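Local coordinates for protein phosphorylated carbohydrates phosphatase TM_1254 (Thermotoga maritima msb8, PDB 3KBB) that dephosphorylates phosphorylated sugars such as erythrose 4-phosphate, fructose 6-phosphate, 2-deoxyglucose 6-phosphate and mannose 6-phosphate, with the help of a divalent metal ion, at residues 20-25 / 76-81. Residues are numbered along the deposited sequence; the frame is centred on the assembly and turned at random.
Sequences FEAYRR and KRVFSE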
# COMPACT_ATOMS: atom_id res chain seq x y z
N PHE A 20 -11.32 10.32 0.98
CA PHE A 20 -12.31 11.39 0.88
C PHE A 20 -13.51 11.08 1.76
O PHE A 20 -13.88 11.89 2.61
CB PHE A 20 -12.72 11.70 -0.57
CG PHE A 20 -13.82 12.73 -0.64
CD1 PHE A 20 -13.52 14.08 -0.43
CD2 PHE A 20 -15.14 12.35 -0.85
CE1 PHE A 20 -14.54 15.05 -0.45
CE2 PHE A 20 -16.16 13.30 -0.88
CZ PHE A 20 -15.86 14.64 -0.67
N GLU A 21 -14.11 9.90 1.58
CA GLU A 21 -15.26 9.51 2.39
C GLU A 21 -14.98 9.51 3.91
O GLU A 21 -15.81 9.98 4.71
CB GLU A 21 -15.86 8.18 1.91
CG GLU A 21 -17.07 7.74 2.69
CD GLU A 21 -18.19 8.78 2.72
OE1 GLU A 21 -18.25 9.64 1.80
OE2 GLU A 21 -19.04 8.70 3.64
N ALA A 22 -13.80 9.01 4.30
CA ALA A 22 -13.42 9.01 5.72
C ALA A 22 -13.37 10.45 6.27
O ALA A 22 -13.94 10.73 7.34
CB ALA A 22 -12.05 8.34 5.90
N TYR A 23 -12.71 11.34 5.54
CA TYR A 23 -12.56 12.73 6.00
C TYR A 23 -13.88 13.50 5.89
O TYR A 23 -14.19 14.36 6.73
CB TYR A 23 -11.45 13.46 5.26
CG TYR A 23 -10.04 12.97 5.55
CD1 TYR A 23 -9.79 11.99 6.51
CD2 TYR A 23 -8.96 13.56 4.90
CE1 TYR A 23 -8.46 11.55 6.77
CE2 TYR A 23 -7.66 13.15 5.16
CZ TYR A 23 -7.42 12.16 6.09
OH TYR A 23 -6.11 11.79 6.30
N ARG A 24 -14.67 13.16 4.88
CA ARG A 24 -16.03 13.73 4.72
C ARG A 24 -16.91 13.36 5.92
O ARG A 24 -17.63 14.23 6.46
CB ARG A 24 -16.65 13.28 3.39
CG ARG A 24 -17.92 14.10 2.97
CD ARG A 24 -18.82 13.32 2.00
NE ARG A 24 -19.35 12.12 2.62
CZ ARG A 24 -20.38 12.10 3.46
NH1 ARG A 24 -21.07 13.23 3.72
NH2 ARG A 24 -20.77 10.94 3.98
N ARG A 25 -16.87 12.11 6.36
CA ARG A 25 -17.58 11.68 7.56
C ARG A 25 -17.12 12.37 8.85
O ARG A 25 -17.95 12.68 9.72
CB ARG A 25 -17.46 10.17 7.74
CG ARG A 25 -18.31 9.39 6.76
CD ARG A 25 -18.26 7.88 7.07
NE ARG A 25 -18.80 7.06 5.99
CZ ARG A 25 -19.18 5.79 6.16
NH1 ARG A 25 -19.06 5.21 7.36
NH2 ARG A 25 -19.66 5.10 5.13
N LYS A 76 -11.79 3.49 10.10
CA LYS A 76 -12.10 2.10 10.38
C LYS A 76 -13.42 1.69 9.76
O LYS A 76 -13.52 0.64 9.13
CB LYS A 76 -12.14 1.84 11.91
CG LYS A 76 -10.76 1.65 12.55
CD LYS A 76 -10.09 0.36 12.07
CE LYS A 76 -9.13 -0.22 13.11
NZ LYS A 76 -8.00 0.69 13.43
N ARG A 77 -14.43 2.54 9.95
CA ARG A 77 -15.77 2.29 9.45
C ARG A 77 -15.80 2.26 7.94
O ARG A 77 -16.36 1.33 7.35
CB ARG A 77 -16.72 3.38 9.94
CG ARG A 77 -16.97 3.35 11.43
CD ARG A 77 -18.10 4.30 11.80
NE ARG A 77 -17.99 4.83 13.16
CZ ARG A 77 -18.40 4.20 14.26
NH1 ARG A 77 -18.96 3.00 14.19
NH2 ARG A 77 -18.24 4.79 15.44
N VAL A 78 -15.20 3.28 7.32
CA VAL A 78 -15.16 3.38 5.87
C VAL A 78 -14.41 2.17 5.30
O VAL A 78 -14.90 1.54 4.35
CB VAL A 78 -14.56 4.73 5.39
CG1 VAL A 78 -14.42 4.77 3.87
CG2 VAL A 78 -15.44 5.91 5.85
N PHE A 79 -13.24 1.85 5.87
CA PHE A 79 -12.39 0.77 5.30
C PHE A 79 -13.13 -0.54 5.48
O PHE A 79 -13.26 -1.34 4.54
CB PHE A 79 -11.02 0.71 5.98
CG PHE A 79 -10.08 1.83 5.60
CD1 PHE A 79 -10.49 2.89 4.77
CD2 PHE A 79 -8.78 1.84 6.08
CE1 PHE A 79 -9.62 3.93 4.45
CE2 PHE A 79 -7.92 2.89 5.77
CZ PHE A 79 -8.33 3.93 4.94
N SER A 80 -13.65 -0.74 6.69
CA SER A 80 -14.43 -1.92 6.97
C SER A 80 -15.59 -2.06 5.98
O SER A 80 -15.81 -3.15 5.44
CB SER A 80 -14.94 -1.90 8.41
OG SER A 80 -16.03 -2.79 8.57
N GLU A 81 -16.30 -0.97 5.70
CA GLU A 81 -17.44 -1.03 4.79
C GLU A 81 -17.02 -1.20 3.32
O GLU A 81 -17.59 -2.02 2.59
CB GLU A 81 -18.33 0.21 4.94
CG GLU A 81 -19.75 0.05 4.32
CD GLU A 81 -20.45 1.37 4.02
OE1 GLU A 81 -20.37 2.32 4.84
OE2 GLU A 81 -21.09 1.45 2.94
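Ala22 and Val78 are the residues whose CA atoms come nearest, 5.9 Å apart, where helices 19-29 and 64-82 run roughly antiparallel with segment axes at 142°. Both belong to the helical cap that accompanies the parallel-sheet core of this HAD-family phosphatase. Val78 supplies the apolar part of the contact: chi1 of 175° sets its CG1 anti to the backbone N and turns CG2 to the CA of Ala22, at 3.7 Å, while both methyls brush the CG of Glu21. Val78 CG2 also lies over one face of the Arg25 guanidinium, offset towards the rim, 3.6 Å from Arg25 NE. Arg25 stretches across this methyl, its chain extended from CG to NE, and NH2 of Arg25 gives a hydrogen bond of 2.9 Å to OE1 of Glu81, a salt bridge in the guanidinium plane but 28° out of the carboxylate plane. Along the same edge of the guanidinium, NE of Arg25 meets the anti lone pair of Glu21 OE2 at 2.9 Å, and the syn lone pair of that oxygen takes NH2 of Arg24, which grips Glu21 side-on through NE as well. Replacing Arg25 by an alanine would probably leave Glu81 without its mate on the other helix, take one of two donors from Glu21 OE2 and uncover Val78 CG2. A single salt bridge thus ties the helices beside a small apolar contact, and the Glu21 bonds within helix 19-29 hold Arg25 in position for it.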